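Local atomic coordinates of CurF (Lyngbya majuscula, PDB entry 2Q35), a protein that belongs to the crotonase family and, as the ECH2 domain of CurF, probably catalyses a decarboxylation in polyketide chain beta-branching. Residues Gln119-Thr125 and Gly158-Lys164; Ala95-Gly99 and Arg178-Leu182. The protein carries 1 engineered substitution. All coordinates share one frame; numbering follows the deposited sequence.

How the contacts relate
Two contacts whose centres lie about 13 Å apart join neighbouring parts of one crotonase domain. Along the chain the order is 95-99, 119-125, 158-164, 178-182, so both halves of contact 1 fall between those of contact 2. Contact 2 sets helix 178-192 against strand 93-97 of the six-stranded sheet; contact 1 pairs strands 122-124 and 161-162 of the small second sheet. They touch directly: Glu120 OE1 lies 2.8 Å from Arg178 N, a probable hydrogen bond, and the Tyr123 hydroxyl reaches the backbone oxygens of Met97 and Gly99. Tyr123 thus links the small sheet to the large one, while Glu120 ties loop 119-121 to the helix packed on it.

Contact 1: Gln119-Thr125 and Gly158-Lys164; sequences QESVYAT and GENYRGK
Tyr123 and Tyr161 form an antiparallel hydrogen-bonded pair in the small three-stranded sheet of this crotonase domain, where strand 122-124 lies between 161-162 and 100-102. The pair is closed by Tyr123 N to Tyr161 O at 2.8 Å and Tyr161 N to Tyr123 O, the straighter bond, with 168° at the hydrogen. Pairing then passes into helix 163-168: its first amides are taken up by Ser121 O, 2.9 Å from Gly163 N, and by a lone pair of Gln119 O in the carbonyl plane, 3.0 Å from Lys164 N. Water 1 links the same Gln119 O to Arg162 NE.

On one face Val122 is straddled. Its CG1 presses on Asn160 CB at 3.4 Å, its CG2 on Arg162 CG at 3.8 Å, and both neighbours cross it at a slant. Asn160 CG stands beside its own backbone N (chi1 -66°), which sets it against Val122 CG1, and OD1 then comes within 3.2 Å of Ala124 CB. On the opposite face the Tyr123 ring meets Gly163 N at its edge, CD2 being 3.9 Å away, while its hydroxyl bonds to Met97 O and Ser118 N. A phenylalanine in its place would probably keep the ring packing but leave those two backbone groups without their shared partner. Two main-chain bonds thus close the Tyr123-Tyr161 pair, and the amides of Gly163 and Lys164, which lack acceptors within their own helix, are satisfied by Ser121 O and Gln119 O, carbonyls of the loop that leads into strand 122-124.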
ATOM      1  N   GLN A 119      -0.525   5.218 -22.051  1.00 13.27           N
ATOM      2  CA  GLN A 119      -1.348   4.044 -22.253  1.00 15.56           C
ATOM      3  C   GLN A 119      -0.761   3.077 -23.266  1.00 14.20           C
ATOM      4  O   GLN A 119      -0.874   1.871 -23.100  1.00 15.75           O
ATOM      5  CB  GLN A 119      -2.732   4.457 -22.761  1.00 15.00           C
ATOM      6  CG  GLN A 119      -3.631   5.110 -21.749  1.00 16.64           C
ATOM      7  CD  GLN A 119      -4.900   5.727 -22.392  1.00 21.76           C
ATOM      8  OE1 GLN A 119      -5.748   6.305 -21.696  1.00 36.22           O
ATOM      9  NE2 GLN A 119      -5.017   5.620 -23.713  1.00 27.39           N
ATOM     10  N   GLU A 120      -0.137   3.621 -24.306  1.00 13.90           N
ATOM     11  CA  GLU A 120       0.297   2.836 -25.470  1.00 16.49           C
ATOM     12  C   GLU A 120       1.712   2.280 -25.344  1.00 16.26           C
ATOM     13  O   GLU A 120       2.090   1.356 -26.071  1.00 17.09           O
ATOM     14  CB  GLU A 120       0.218   3.691 -26.744  1.00 16.93           C
ATOM     15  CG  GLU A 120      -1.190   4.147 -27.146  1.00 22.13           C
ATOM     16  CD  GLU A 120      -1.658   5.405 -26.416  1.00 27.18           C
ATOM     17  OE1 GLU A 120      -0.889   5.962 -25.594  1.00 19.27           O
ATOM     18  OE2 GLU A 120      -2.815   5.830 -26.671  1.00 29.68           O
ATOM     19  N   SER A 121       2.488   2.848 -24.428  1.00 14.98           N
ATOM     20  CA  SER A 121       3.907   2.503 -24.316  1.00 16.12           C
ATOM     21  C   SER A 121       4.100   1.302 -23.425  1.00 15.39           C
ATOM     22  O   SER A 121       3.178   0.886 -22.715  1.00 15.16           O
ATOM     23  CB  SER A 121       4.684   3.710 -23.810  1.00 17.12           C
ATOM     24  OG  SER A 121       4.512   4.791 -24.717  1.00 16.37           O
ATOM     25  N   VAL A 122       5.317   0.762 -23.448  1.00 15.19           N
ATOM     26  CA  VAL A 122       5.656  -0.451 -22.756  1.00 15.68           C
ATOM     27  C   VAL A 122       6.624  -0.123 -21.613  1.00 14.27           C
ATOM     28  O   VAL A 122       7.473   0.744 -21.769  1.00 14.94           O
ATOM     29  CB  VAL A 122       6.207  -1.483 -23.810  1.00 18.24           C
ATOM     30  CG1 VAL A 122       7.337  -2.294 -23.323  1.00 23.40           C
ATOM     31  CG2 VAL A 122       5.026  -2.327 -24.336  1.00 18.18           C
ATOM     32  N   TYR A 123       6.443  -0.815 -20.491  1.00 13.98           N
ATOM     33  CA  TYR A 123       7.254  -0.606 -19.260  1.00 13.10           C
ATOM     34  C   TYR A 123       7.718  -1.956 -18.722  1.00 14.11           C
ATOM     35  O   TYR A 123       6.953  -2.910 -18.663  1.00 13.98           O
ATOM     36  CB  TYR A 123       6.414   0.158 -18.210  1.00 14.07           C
ATOM     37  CG  TYR A 123       5.936   1.475 -18.776  1.00 14.28           C
ATOM     38  CD1 TYR A 123       6.765   2.588 -18.795  1.00 15.19           C
ATOM     39  CD2 TYR A 123       4.691   1.563 -19.417  1.00 15.96           C
ATOM     40  CE1 TYR A 123       6.363   3.790 -19.369  1.00 12.83           C
ATOM     41  CE2 TYR A 123       4.286   2.745 -19.996  1.00 14.72           C
ATOM     42  CZ  TYR A 123       5.115   3.844 -19.985  1.00 13.23           C
ATOM     43  OH  TYR A 123       4.747   5.029 -20.570  1.00 13.78           O
ATOM     44  N   ALA A 124       8.982  -2.049 -18.284  1.00 13.39           N
ATOM     45  CA  ALA A 124       9.477  -3.346 -17.821  1.00 13.69           C
ATOM     46  C   ALA A 124      10.623  -3.140 -16.831  1.00 14.30           C
ATOM     47  O   ALA A 124      11.422  -2.232 -17.022  1.00 16.47           O
ATOM     48  CB  ALA A 124       9.993  -4.182 -18.973  1.00 14.13           C
ATOM     49  N   THR A 125      10.679  -3.990 -15.803  1.00 15.56           N
ATOM     50  CA  THR A 125      11.907  -4.174 -15.008  1.00 16.53           C
ATOM     51  C   THR A 125      12.428  -5.478 -15.600  1.00 17.75           C
ATOM     52  O   THR A 125      12.030  -6.569 -15.167  1.00 18.21           O
ATOM     53  CB  THR A 125      11.622  -4.363 -13.497  1.00 16.51           C
ATOM     54  OG1 THR A 125      10.576  -5.321 -13.299  1.00 23.90           O
ATOM     55  CG2 THR A 125      11.211  -3.058 -12.808  1.00 18.17           C
ATOM     56  N   GLY A 158      10.058 -10.106 -15.582  1.00 13.44           N
ATOM     57  CA  GLY A 158      10.850  -9.241 -16.456  1.00 14.64           C
ATOM     58  C   GLY A 158      10.134  -8.799 -17.736  1.00 14.84           C
ATOM     59  O   GLY A 158      10.765  -8.205 -18.610  1.00 16.65           O
ATOM     60  N   GLU A 159       8.835  -9.075 -17.834  1.00 14.57           N
ATOM     61  CA  GLU A 159       8.058  -8.844 -19.060  1.00 15.81           C
ATOM     62  C   GLU A 159       7.740  -7.380 -19.327  1.00 15.02           C
ATOM     63  O   GLU A 159       7.802  -6.538 -18.422  1.00 13.74           O
ATOM     64  CB  GLU A 159       6.716  -9.623 -19.032  1.00 14.67           C
ATOM     65  CG  GLU A 159       6.813 -11.073 -19.366  1.00 20.51           C
ATOM     66  CD  GLU A 159       5.478 -11.690 -19.795  1.00 20.17           C
ATOM     67  OE1 GLU A 159       4.414 -11.042 -19.635  1.00 25.27           O
ATOM     68  OE2 GLU A 159       5.505 -12.829 -20.298  1.00 29.39           O
ATOM     69  N   ASN A 160       7.333  -7.112 -20.578  1.00 14.33           N
ATOM     70  CA  ASN A 160       6.887  -5.785 -20.994  1.00 16.16           C
ATOM     71  C   ASN A 160       5.394  -5.645 -20.746  1.00 17.19           C
ATOM     72  O   ASN A 160       4.614  -6.492 -21.165  1.00 15.88           O
ATOM     73  CB  ASN A 160       7.153  -5.572 -22.500  1.00 15.68           C
ATOM     74  CG  ASN A 160       8.632  -5.539 -22.832  1.00 19.49           C
ATOM     75  OD1 ASN A 160       9.459  -5.197 -21.993  1.00 18.85           O
ATOM     76  ND2 ASN A 160       8.970  -5.896 -24.056  1.00 18.72           N
ATOM     77  N   TYR A 161       5.022  -4.587 -20.032  1.00 16.58           N
ATOM     78  CA  TYR A 161       3.638  -4.259 -19.735  1.00 16.39           C
ATOM     79  C   TYR A 161       3.253  -2.957 -20.430  1.00 15.81           C
ATOM     80  O   TYR A 161       3.895  -1.938 -20.247  1.00 15.78           O
ATOM     81  CB  TYR A 161       3.438  -4.083 -18.229  1.00 16.82           C
ATOM     82  CG  TYR A 161       3.629  -5.355 -17.445  1.00 18.04           C
ATOM     83  CD1 TYR A 161       2.536  -6.059 -16.956  1.00 19.01           C
ATOM     84  CD2 TYR A 161       4.914  -5.862 -17.194  1.00 16.89           C
ATOM     85  CE1 TYR A 161       2.714  -7.252 -16.222  1.00 20.78           C
ATOM     86  CE2 TYR A 161       5.100  -7.038 -16.469  1.00 17.59           C
ATOM     87  CZ  TYR A 161       3.996  -7.722 -15.986  1.00 21.11           C
ATOM     88  OH  TYR A 161       4.195  -8.889 -15.287  1.00 22.30           O
ATOM     89  N   ARG A 162       2.196  -2.964 -21.234  1.00 15.61           N
ATOM     90  CA  ARG A 162       1.705  -1.665 -21.715  1.00 16.12           C
ATOM     91  C   ARG A 162       1.089  -0.850 -20.554  1.00 14.39           C
ATOM     92  O   ARG A 162       0.539  -1.414 -19.610  1.00 15.51           O
ATOM     93  CB  ARG A 162       0.668  -1.830 -22.850  1.00 16.91           C
ATOM     94  CG  ARG A 162       1.261  -2.158 -24.227  1.00 17.92           C
ATOM     95  CD  ARG A 162       0.206  -2.284 -25.350  1.00 21.38           C
ATOM     96  NE  ARG A 162      -1.148  -2.253 -24.807  1.00 38.97           N
ATOM     97  CZ  ARG A 162      -1.860  -3.327 -24.472  1.00 40.03           C
ATOM     98  NH1 ARG A 162      -1.366  -4.554 -24.642  1.00 38.55           N
ATOM     99  NH2 ARG A 162      -3.075  -3.162 -23.972  1.00 40.89           N
ATOM    100  N   GLY A 163       1.134   0.477 -20.663  1.00 14.05           N
ATOM    101  CA  GLY A 163       0.494   1.362 -19.683  1.00 14.05           C
ATOM    102  C   GLY A 163      -0.941   0.950 -19.412  1.00 13.95           C
ATOM    103  O   GLY A 163      -1.377   0.868 -18.263  1.00 14.58           O
ATOM    104  N   LYS A 164      -1.680   0.642 -20.477  1.00 14.99           N
ATOM    105  CA  LYS A 164      -3.074   0.244 -20.333  1.00 16.31           C
ATOM    106  C   LYS A 164      -3.234  -0.971 -19.427  1.00 17.23           C
ATOM    107  O   LYS A 164      -4.155  -1.028 -18.602  1.00 17.45           O
ATOM    108  CB  LYS A 164      -3.667  -0.039 -21.706  1.00 16.43           C
ATOM    109  CG  LYS A 164      -5.156  -0.284 -21.675  1.00 21.37           C
ATOM    110  CD  LYS A 164      -5.671  -0.541 -23.070  1.00 27.71           C
ATOM    111  CE  LYS A 164      -7.193  -0.563 -23.081  1.00 36.06           C
ATOM    112  NZ  LYS A 164      -7.708  -1.248 -24.301  1.00 39.43           N
TER
HETATM  113  O   HOH W   1      -2.231   0.152 -25.183  1.00 44.50           O
HETATM  114  O   HOH W   2       8.821  -6.121 -15.821  1.00 20.42           O

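Contact 2: Ala95-Gly99 and Arg178-Leu182; sequences AAMQG and RQDVL
Val181 and Leu182 of helix 178-192 pack against Ala96 of strand 93-97 and Gln98 just after it, a helix lying on the larger sheet of the crotonase fold. The short axes run nearly antiparallel, 167° apart, and approach to 8.1 Å.

The apolar contacts come first. Val181 CG1, anti to its amide nitrogen (chi1 170°), is directed at the other segment and rests 4.0 Å from Ala96 CB and 3.7 Å from Gln98 N. One methyl therefore touches both a side chain and the main chain where the backbone turns, Met97 being the centre of an inverse gamma turn. Leu182 reaches the same alanine from further along the helix, its CD1 4.1 Å from Ala96 CB, and also meets Ile52 of strand 50-54. With Val181 touching Val116 of strand 114-118, the helix spans three adjacent strands.

Polar groups play a different part. Gln98 divides its side chain: the amide end turns away from the helix, OE1 taking the amide of Gly55 and NE2 bonding to the carbonyls of Gly57 and Tyr59, which fixes the rotation of that amide. Its aliphatic root stays behind for the helix. There Gln98 CB lies 3.9 Å from Val181 CB and equally far from Val181 CG1.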
ATOM      1  N   ALA A  95       7.903  12.782 -13.479  1.00 10.56           N
ATOM      2  CA  ALA A  95       8.468  12.035 -14.605  1.00 10.03           C
ATOM      3  C   ALA A  95       7.324  11.834 -15.581  1.00 11.04           C
ATOM      4  O   ALA A  95       6.409  11.063 -15.294  1.00 13.61           O
ATOM      5  CB  ALA A  95       8.978  10.697 -14.169  1.00 12.57           C
ATOM      6  N   ALA A  96       7.415  12.509 -16.704  1.00 11.57           N
ATOM      7  CA  ALA A  96       6.373  12.388 -17.751  1.00 11.12           C
ATOM      8  C   ALA A  96       6.847  11.325 -18.734  1.00 11.30           C
ATOM      9  O   ALA A  96       7.594  11.600 -19.680  1.00 12.40           O
ATOM     10  CB  ALA A  96       6.138  13.738 -18.453  1.00 14.03           C
ATOM     11  N   MET A  97       6.489  10.081 -18.448  1.00 11.51           N
ATOM     12  CA  MET A  97       7.001   8.967 -19.219  1.00 12.50           C
ATOM     13  C   MET A  97       6.058   8.772 -20.424  1.00 12.06           C
ATOM     14  O   MET A  97       5.204   7.888 -20.423  1.00 14.05           O
ATOM     15  CB  MET A  97       7.125   7.722 -18.356  1.00 14.60           C
ATOM     16  CG  MET A  97       8.024   7.936 -17.145  1.00 14.79           C
ATOM     17  SD  MET A  97       8.572   6.385 -16.365  1.00 18.01           S
ATOM     18  CE  MET A  97       7.010   5.513 -16.195  1.00 20.02           C
ATOM     19  N   GLN A  98       6.262   9.616 -21.427  1.00 13.87           N
ATOM     20  CA  GLN A  98       5.387   9.623 -22.629  1.00 12.93           C
ATOM     21  C   GLN A  98       5.687   8.457 -23.566  1.00 14.43           C
ATOM     22  O   GLN A  98       4.924   8.189 -24.516  1.00 16.28           O
ATOM     23  CB  GLN A  98       5.501  10.978 -23.356  1.00 14.07           C
ATOM     24  CG  GLN A  98       6.574  11.111 -24.467  1.00 15.33           C
ATOM     25  CD  GLN A  98       7.986  10.689 -24.066  1.00 16.26           C
ATOM     26  OE1 GLN A  98       8.414  10.837 -22.902  1.00 16.80           O
ATOM     27  NE2 GLN A  98       8.718  10.139 -25.028  1.00 14.40           N
ATOM     28  N   GLY A  99       6.840   7.839 -23.349  1.00 14.06           N
ATOM     29  CA  GLY A  99       7.333   6.694 -24.110  1.00 13.64           C
ATOM     30  C   GLY A  99       7.725   5.507 -23.246  1.00 13.70           C
ATOM     31  O   GLY A  99       7.410   5.450 -22.052  1.00 14.04           O
ATOM     32  N   ARG A 178      -0.652   8.714 -24.920  1.00 11.85           N
ATOM     33  CA  ARG A 178       0.687   9.237 -25.170  1.00 11.83           C
ATOM     34  C   ARG A 178       0.696  10.739 -25.460  1.00 11.11           C
ATOM     35  O   ARG A 178       1.505  11.460 -24.882  1.00 10.14           O
ATOM     36  CB  ARG A 178       1.356   8.435 -26.298  1.00 12.46           C
ATOM     37  CG  ARG A 178       2.370   9.223 -27.127  1.00 19.28           C
ATOM     38  CD  ARG A 178       3.821   8.775 -26.930  1.00 27.72           C
ATOM     39  NE  ARG A 178       4.082   7.347 -27.182  1.00 25.64           N
ATOM     40  CZ  ARG A 178       3.495   6.602 -28.123  1.00 34.39           C
ATOM     41  NH1 ARG A 178       2.593   7.125 -28.942  1.00 29.75           N
ATOM     42  NH2 ARG A 178       3.815   5.322 -28.250  1.00 36.16           N
ATOM     43  N   GLN A 179      -0.200  11.216 -26.343  1.00  9.58           N
ATOM     44  CA  GLN A 179      -0.240  12.641 -26.711  1.00  9.71           C
ATOM     45  C   GLN A 179      -0.674  13.578 -25.573  1.00  8.59           C
ATOM     46  O   GLN A 179      -0.595  14.808 -25.705  1.00  9.05           O
ATOM     47  CB  GLN A 179      -1.165  12.866 -27.923  1.00 10.97           C
ATOM     48  CG  GLN A 179      -2.664  12.795 -27.586  1.00 16.62           C
ATOM     49  CD  GLN A 179      -3.554  12.419 -28.771  1.00 25.74           C
ATOM     50  OE1 GLN A 179      -3.391  12.931 -29.889  1.00 29.57           O
ATOM     51  NE2 GLN A 179      -4.509  11.510 -28.529  1.00 28.60           N
ATOM     52  N   ASP A 180      -1.120  13.002 -24.446  1.00  8.87           N
ATOM     53  CA  ASP A 180      -1.578  13.772 -23.295  1.00  7.72           C
ATOM     54  C   ASP A 180      -0.649  13.701 -22.094  1.00  7.55           C
ATOM     55  O   ASP A 180      -0.862  14.434 -21.110  1.00  7.50           O
ATOM     56  CB  ASP A 180      -2.932  13.260 -22.822  1.00  6.93           C
ATOM     57  CG  ASP A 180      -4.050  13.486 -23.857  1.00 12.38           C
ATOM     58  OD1 ASP A 180      -3.926  14.414 -24.673  1.00 14.96           O
ATOM     59  OD2 ASP A 180      -5.029  12.717 -23.850  1.00 17.03           O
ATOM     60  N   VAL A 181       0.324  12.793 -22.146  1.00  6.82           N
ATOM     61  CA  VAL A 181       1.225  12.593 -20.986  1.00  6.50           C
ATOM     62  C   VAL A 181       1.950  13.858 -20.518  1.00  7.87           C
ATOM     63  O   VAL A 181       1.881  14.223 -19.334  1.00  8.83           O
ATOM     64  CB  VAL A 181       2.211  11.447 -21.255  1.00  4.23           C
ATOM     65  CG1 VAL A 181       3.328  11.410 -20.142  1.00  7.28           C
ATOM     66  CG2 VAL A 181       1.487  10.101 -21.340  1.00  5.83           C
ATOM     67  N   LEU A 182       2.664  14.523 -21.428  1.00  8.04           N
ATOM     68  CA  LEU A 182       3.394  15.732 -21.047  1.00  9.27           C
ATOM     69  C   LEU A 182       2.449  16.846 -20.563  1.00  9.71           C
ATOM     70  O   LEU A 182       2.692  17.467 -19.523  1.00  9.89           O
ATOM     71  CB  LEU A 182       4.280  16.184 -22.197  1.00  9.16           C
ATOM     72  CG  LEU A 182       5.121  17.409 -21.911  1.00  7.89           C
ATOM     73  CD1 LEU A 182       6.058  17.149 -20.705  1.00 11.15           C
ATOM     74  CD2 LEU A 182       5.926  17.776 -23.125  1.00 10.10           C
TER